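Local coordinates for exodeoxyribonuclease (PDB 4B5J), which probably cleaves the DNA backbone at apurinic or apyrimidinic sites during DNA repair, using bound magnesium or manganese ions, at residues Ala153-Asp158 and Glu174-Ile179; Ser235-Lys240 and Val251-Tyr256. All blocks are in the same frame, centred on the assembly; numbering follows the deposited sequence.

Contact 1 of 2, residues Ala153-Asp158 and Glu174-Ile179; sequences AHQNID and EEREWI
Arg176 reaches from its helix to the backbone of the loop, where its NE donates a hydrogen bond to the carbonyl O of His154 (2.8 Å). The bond is moderately bent, 148° at the hydrogen, and the carbonyl oxygen sits somewhat out of the guanidinium plane. Arg176 leaves its backbone with CG anti to the carbonyl carbon and then bends at chi3 (61°), which turns NE back onto this oxygen. Its CG also packs on the carbonyl O of Ala153 at 3.4 Å. At the far end of the guanidinium, NH2 lies 2.9 Å from OE1 of Gln155. The amide and guanidinium planes are steeply inclined, 69° apart.

Ile179 makes the second contact: its CG2 sits over one face of the His154 ring, offset toward the rim, in a CH-pi contact 3.9 Å from the ring centroid.

Further bonds within the loop lie behind this contact. Gln155 OE1 accepts the backbone N-H of Asn156 in the plane of its carbonyl (2.7 Å). The backbone N of Gln155 points almost straight at OD2 of Asp158, whose other oxygen forms salt bridges with Arg193 and Arg219. On the helix, Glu175 OE1 accepts the backbone N-H groups of Gly170 and Leu172.

The loop continues from Asp149, the predicted proton donor/acceptor, and Asn151, the predicted transition-state stabiliser. The contact comes within about 7 Å of bound nucleic acid at the nearest atoms. It fastens the loop after strand 143-147 to the first turns of helix 173-185. Trp178 packs that helix against helix 117-139.

Contact 2 of 2, residues Ser235-Lys240 and Val251-Tyr256; sequences SAHVYK and VVEYDY
Val251 pairs with His237 through two backbone hydrogen bonds, His237 N to Val251 O and Val251 N to His237 O, both 2.9 Å. Their side chains lie side by side and point the same way. CB of Val251 sits over one face of the imidazole, 3.8 Å from its centroid, in a CH-pi contact. The ring stands there because His237 CG lies between its own backbone N and carbonyl carbon (chi1 61°).

Val252 faces Ala236 in a non-hydrogen-bonded pair, and the two CA atoms approach to 4.2 Å. Its CG2 meets Ala236 CB at 3.8 Å on the other side of the sheet. Ala236 also contacts Trp192 and Leu195 of helix 191-195 on that side.

Glu253 pairs with Ser235. Its backbone N gives a nearly straight bond (177°) to Ser235 O. Its side chain bends at chi2 and brings OE1 to the hydroxyl OG of Ser235, which donates a very short hydrogen bond of 2.5 Å, a length that is doubtful. The other oxygen, OE2, lies near the edge of the His237 ring, 3.8 Å from CE1, so the carboxylate is bonded to Ser235 and only lies alongside His237.

The two strands form an antiparallel beta hairpin. Strand 233-238 is the outermost strand of its six-stranded sheet within the chain, and strand 250-254 lies between it and strand 2-8.

In the fold
From the N terminus, strand 2-8 starts one of the two six-stranded sheets that form the core of this DNase I-like fold. The chain later builds the second sheet, which includes strand 143-147. Contact 1 then closes the loop between Asp158 and Glu174 at the outer helices of that half. Strands 189-190 and 221-225 return to the second sheet. Next, contact 2 closes the hairpin at 235-240 and 251-256, on the first sheet and beside strand 2-8. The contacts follow one another in series and neither nest nor cross. Their centres are 22 Å apart and they do not touch. The hairpin connection carries the metal ligand Asp246 and His247, predicted to be an active-site residue.

Contact 1 of 2, residues Ala153-Asp158 and Glu174-Ile179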
loop_
_atom_site.group_PDB
_atom_site.type_symbol
_atom_site.label_atom_id
_atom_site.label_comp_id
_atom_site.label_asym_id
_atom_site.label_seq_id
_atom_site.Cartn_x
_atom_site.Cartn_y
_atom_site.Cartn_z
ATOM N N ALA A 153 -6.559 -2.904 -9.829
ATOM C CA ALA A 153 -7.615 -1.906 -9.934
ATOM C C ALA A 153 -8.960 -2.616 -9.968
ATOM O O ALA A 153 -9.104 -3.647 -10.621
ATOM C CB ALA A 153 -7.431 -1.050 -11.176
ATOM N N HIS A 154 -9.942 -2.057 -9.267
ATOM C CA HIS A 154 -11.216 -2.734 -9.050
ATOM C C HIS A 154 -12.184 -2.600 -10.230
ATOM O O HIS A 154 -12.528 -3.591 -10.871
ATOM C CB HIS A 154 -11.874 -2.219 -7.765
ATOM C CG HIS A 154 -13.072 -3.010 -7.339
ATOM N ND1 HIS A 154 -13.961 -2.558 -6.386
ATOM C CD2 HIS A 154 -13.527 -4.223 -7.731
ATOM C CE1 HIS A 154 -14.913 -3.458 -6.214
ATOM N NE2 HIS A 154 -14.673 -4.479 -7.017
ATOM N N GLN A 155 -12.620 -1.373 -10.504
ATOM C CA GLN A 155 -13.595 -1.113 -11.562
ATOM C C GLN A 155 -13.037 -0.138 -12.605
ATOM O O GLN A 155 -11.923 0.370 -12.460
ATOM C CB GLN A 155 -14.910 -0.596 -10.954
ATOM C CG GLN A 155 -15.943 -0.043 -11.951
ATOM C CD GLN A 155 -16.537 -1.099 -12.884
ATOM O OE1 GLN A 155 -15.976 -1.403 -13.937
ATOM N NE2 GLN A 155 -17.689 -1.641 -12.505
ATOM N N ASN A 156 -13.815 0.106 -13.657
ATOM C CA ASN A 156 -13.398 0.951 -14.771
ATOM C C ASN A 156 -12.992 2.360 -14.353
ATOM O O ASN A 156 -12.117 2.967 -14.969
ATOM C CB ASN A 156 -14.505 1.023 -15.832
ATOM C CG ASN A 156 -14.898 -0.346 -16.359
ATOM O OD1 ASN A 156 -14.102 -1.283 -16.340
ATOM N ND2 ASN A 156 -16.135 -0.467 -16.833
ATOM N N ILE A 157 -13.634 2.876 -13.309
ATOM C CA ILE A 157 -13.347 4.222 -12.819
ATOM C C ILE A 157 -11.960 4.311 -12.186
ATOM O O ILE A 157 -11.466 5.402 -11.896
ATOM C CB ILE A 157 -14.381 4.666 -11.771
ATOM C CG1 ILE A 157 -14.207 6.150 -11.446
ATOM C CG2 ILE A 157 -14.257 3.816 -10.511
ATOM C CD1 ILE A 157 -15.043 6.621 -10.280
ATOM N N ASP A 158 -11.336 3.158 -11.971
ATOM C CA ASP A 158 -10.071 3.100 -11.240
ATOM C C ASP A 158 -8.840 3.226 -12.137
ATOM O O ASP A 158 -7.713 3.189 -11.654
ATOM C CB ASP A 158 -10.002 1.825 -10.398
ATOM C CG ASP A 158 -10.985 1.842 -9.244
ATOM O OD1 ASP A 158 -11.028 2.858 -8.515
ATOM O OD2 ASP A 158 -11.724 0.848 -9.071
ATOM N N GLU A 174 -10.312 -11.991 -12.954
ATOM C CA GLU A 174 -10.143 -12.733 -11.702
ATOM C C GLU A 174 -9.561 -11.881 -10.575
ATOM O O GLU A 174 -9.920 -12.052 -9.406
ATOM C CB GLU A 174 -9.283 -13.984 -11.909
ATOM C CG GLU A 174 -9.870 -15.009 -12.875
ATOM C CD GLU A 174 -9.655 -14.641 -14.335
ATOM O OE1 GLU A 174 -8.816 -13.757 -14.612
ATOM O OE2 GLU A 174 -10.321 -15.241 -15.206
ATOM N N GLU A 175 -8.657 -10.974 -10.931
ATOM C CA GLU A 175 -8.089 -10.043 -9.962
ATOM C C GLU A 175 -9.163 -9.102 -9.419
ATOM O O GLU A 175 -9.367 -9.011 -8.202
ATOM C CB GLU A 175 -6.950 -9.237 -10.590
ATOM C CG GLU A 175 -5.716 -10.065 -10.944
ATOM C CD GLU A 175 -4.684 -9.266 -11.719
ATOM O OE1 GLU A 175 -5.081 -8.356 -12.479
ATOM O OE2 GLU A 175 -3.476 -9.547 -11.568
ATOM N N ARG A 176 -9.844 -8.405 -10.327
ATOM C CA ARG A 176 -10.935 -7.505 -9.969
ATOM C C ARG A 176 -11.954 -8.219 -9.089
ATOM O O ARG A 176 -12.414 -7.668 -8.093
ATOM C CB ARG A 176 -11.632 -6.993 -11.233
ATOM C CG ARG A 176 -10.738 -6.229 -12.196
ATOM C CD ARG A 176 -11.475 -5.919 -13.492
ATOM N NE ARG A 176 -12.652 -5.085 -13.263
ATOM C CZ ARG A 176 -13.470 -4.671 -14.225
ATOM N NH1 ARG A 176 -13.236 -5.013 -15.486
ATOM N NH2 ARG A 176 -14.519 -3.916 -13.931
ATOM N N GLU A 177 -12.307 -9.443 -9.470
ATOM C CA GLU A 177 -13.264 -10.243 -8.717
ATOM C C GLU A 177 -12.716 -10.590 -7.333
ATOM O O GLU A 177 -13.472 -10.690 -6.368
ATOM C CB GLU A 177 -13.615 -11.514 -9.495
ATOM C CG GLU A 177 -14.943 -12.156 -9.116
ATOM C CD GLU A 177 -15.698 -12.663 -10.329
ATOM O OE1 GLU A 177 -15.397 -12.206 -11.451
ATOM O OE2 GLU A 177 -16.588 -13.520 -10.164
ATOM N N TRP A 178 -11.401 -10.766 -7.233
ATOM C CA TRP A 178 -10.785 -11.018 -5.935
ATOM C C TRP A 178 -10.884 -9.803 -5.014
ATOM O O TRP A 178 -11.190 -9.938 -3.823
ATOM C CB TRP A 178 -9.326 -11.437 -6.099
ATOM C CG TRP A 178 -8.675 -11.797 -4.800
ATOM C CD1 TRP A 178 -8.662 -13.025 -4.204
ATOM C CD2 TRP A 178 -7.939 -10.923 -3.932
ATOM N NE1 TRP A 178 -7.966 -12.970 -3.023
ATOM C CE2 TRP A 178 -7.512 -11.692 -2.832
ATOM C CE3 TRP A 178 -7.602 -9.568 -3.980
ATOM C CZ2 TRP A 178 -6.762 -11.149 -1.787
ATOM C CZ3 TRP A 178 -6.852 -9.033 -2.937
ATOM C CH2 TRP A 178 -6.442 -9.822 -1.861
ATOM N N ILE A 179 -10.611 -8.621 -5.562
ATOM C CA ILE A 179 -10.765 -7.384 -4.801
ATOM C C ILE A 179 -12.214 -7.225 -4.350
ATOM O O ILE A 179 -12.493 -6.906 -3.188
ATOM C CB ILE A 179 -10.362 -6.157 -5.637
ATOM C CG1 ILE A 179 -8.842 -6.032 -5.700
ATOM C CG2 ILE A 179 -10.953 -4.890 -5.044
ATOM C CD1 ILE A 179 -8.205 -5.728 -4.361
#

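Contact 2 of 2, residues Ser235-Lys240 and Val251-Tyr256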
loop_
_atom_site.group_PDB
_atom_site.type_symbol
_atom_site.label_atom_id
_atom_site.label_comp_id
_atom_site.label_asym_id
_atom_site.label_seq_id
_atom_site.Cartn_x
_atom_site.Cartn_y
_atom_site.Cartn_z
ATOM N N SER A 235 -11.601 12.410 5.510
ATOM C CA SER A 235 -11.142 12.868 4.205
ATOM C C SER A 235 -9.880 12.146 3.746
ATOM O O SER A 235 -9.235 11.437 4.516
ATOM C CB SER A 235 -10.908 14.381 4.210
ATOM O OG SER A 235 -9.889 14.729 5.126
ATOM N N ALA A 236 -9.540 12.334 2.479
ATOM C CA ALA A 236 -8.364 11.706 1.905
ATOM C C ALA A 236 -7.931 12.509 0.699
ATOM O O ALA A 236 -8.740 13.221 0.099
ATOM C CB ALA A 236 -8.668 10.269 1.506
ATOM N N HIS A 237 -6.653 12.411 0.354
ATOM C CA HIS A 237 -6.161 13.039 -0.863
ATOM C C HIS A 237 -4.953 12.295 -1.406
ATOM O O HIS A 237 -4.287 11.548 -0.686
ATOM C CB HIS A 237 -5.837 14.525 -0.641
ATOM C CG HIS A 237 -4.773 14.771 0.381
ATOM N ND1 HIS A 237 -5.057 15.123 1.683
ATOM C CD2 HIS A 237 -3.421 14.723 0.291
ATOM C CE1 HIS A 237 -3.928 15.277 2.353
ATOM N NE2 HIS A 237 -2.920 15.039 1.531
ATOM N N VAL A 238 -4.697 12.482 -2.694
ATOM C CA VAL A 238 -3.517 11.932 -3.328
ATOM C C VAL A 238 -2.530 13.072 -3.543
ATOM O O VAL A 238 -2.798 14.009 -4.294
ATOM C CB VAL A 238 -3.865 11.257 -4.668
ATOM C CG1 VAL A 238 -2.608 10.740 -5.349
ATOM C CG2 VAL A 238 -4.852 10.121 -4.441
ATOM N N TYR A 239 -1.394 13.002 -2.859
ATOM C CA TYR A 239 -0.414 14.078 -2.908
ATOM C C TYR A 239 0.366 14.061 -4.219
ATOM O O TYR A 239 0.996 13.061 -4.560
ATOM C CB TYR A 239 0.544 13.971 -1.724
ATOM C CG TYR A 239 1.556 15.087 -1.658
ATOM C CD1 TYR A 239 1.189 16.357 -1.234
ATOM C CD2 TYR A 239 2.882 14.871 -2.012
ATOM C CE1 TYR A 239 2.112 17.383 -1.166
ATOM C CE2 TYR A 239 3.812 15.893 -1.948
ATOM C CZ TYR A 239 3.421 17.145 -1.524
ATOM O OH TYR A 239 4.340 18.167 -1.455
ATOM N N LYS A 240 0.318 15.173 -4.946
ATOM C CA LYS A 240 0.992 15.279 -6.239
ATOM C C LYS A 240 1.771 16.584 -6.385
ATOM O O LYS A 240 2.294 16.883 -7.457
ATOM C CB LYS A 240 -0.015 15.144 -7.386
ATOM C CG LYS A 240 -0.754 13.811 -7.421
ATOM C CD LYS A 240 -1.594 13.672 -8.682
ATOM C CE LYS A 240 -0.720 13.745 -9.924
ATOM N NZ LYS A 240 -1.511 13.720 -11.188
ATOM N N VAL A 251 -3.146 9.714 1.267
ATOM C CA VAL A 251 -3.315 10.215 2.625
ATOM C C VAL A 251 -4.768 10.137 3.086
ATOM O O VAL A 251 -5.664 10.663 2.429
ATOM C CB VAL A 251 -2.857 11.683 2.724
ATOM C CG1 VAL A 251 -2.943 12.169 4.162
ATOM C CG2 VAL A 251 -1.444 11.837 2.175
ATOM N N VAL A 252 -5.000 9.486 4.220
ATOM C CA VAL A 252 -6.339 9.440 4.794
ATOM C C VAL A 252 -6.331 9.929 6.240
ATOM O O VAL A 252 -5.435 9.591 7.018
ATOM C CB VAL A 252 -6.948 8.021 4.733
ATOM C CG1 VAL A 252 -8.381 8.048 5.229
ATOM C CG2 VAL A 252 -6.891 7.474 3.312
ATOM N N GLU A 253 -7.331 10.731 6.586
ATOM C CA GLU A 253 -7.489 11.230 7.947
ATOM C C GLU A 253 -8.691 10.578 8.623
ATOM O O GLU A 253 -9.785 10.556 8.073
ATOM C CB GLU A 253 -7.658 12.754 7.944
ATOM C CG GLU A 253 -6.416 13.526 7.546
ATOM C CD GLU A 253 -6.531 14.149 6.169
ATOM O OE1 GLU A 253 -7.558 13.924 5.494
ATOM O OE2 GLU A 253 -5.590 14.864 5.760
ATOM N N TYR A 254 -8.480 10.051 9.822
ATOM C CA TYR A 254 -9.535 9.400 10.578
ATOM C C TYR A 254 -9.821 10.163 11.868
ATOM O O TYR A 254 -8.901 10.502 12.618
ATOM C CB TYR A 254 -9.144 7.961 10.918
ATOM C CG TYR A 254 -8.831 7.092 9.717
ATOM C CD1 TYR A 254 -7.565 7.096 9.143
ATOM C CD2 TYR A 254 -9.800 6.261 9.165
ATOM C CE1 TYR A 254 -7.271 6.297 8.050
ATOM C CE2 TYR A 254 -9.520 5.460 8.069
ATOM C CZ TYR A 254 -8.254 5.483 7.515
ATOM O OH TYR A 254 -7.967 4.693 6.425
ATOM N N ASP A 255 -11.097 10.435 12.124
ATOM C CA ASP A 255 -11.500 11.032 13.391
ATOM C C ASP A 255 -11.578 9.933 14.445
ATOM O O ASP A 255 -12.659 9.434 14.763
ATOM C CB ASP A 255 -12.845 11.753 13.248
ATOM C CG ASP A 255 -13.256 12.472 14.519
ATOM O OD1 ASP A 255 -12.376 12.690 15.380
ATOM O OD2 ASP A 255 -14.449 12.817 14.659
ATOM N N TYR A 256 -10.418 9.562 14.980
ATOM C CA TYR A 256 -10.301 8.406 15.859
ATOM C C TYR A 256 -10.732 8.722 17.274
ATOM O O TYR A 256 -10.644 7.874 18.162
ATOM C CB TYR A 256 -8.865 7.893 15.880
ATOM C CG TYR A 256 -8.748 6.405 16.130
ATOM C CD1 TYR A 256 -9.778 5.548 15.794
ATOM C CD2 TYR A 256 -7.607 5.865 16.709
ATOM C CE1 TYR A 256 -9.682 4.188 16.018
ATOM C CE2 TYR A 256 -7.496 4.510 16.938
ATOM C CZ TYR A 256 -8.539 3.675 16.586
ATOM O OH TYR A 256 -8.437 2.326 16.812
#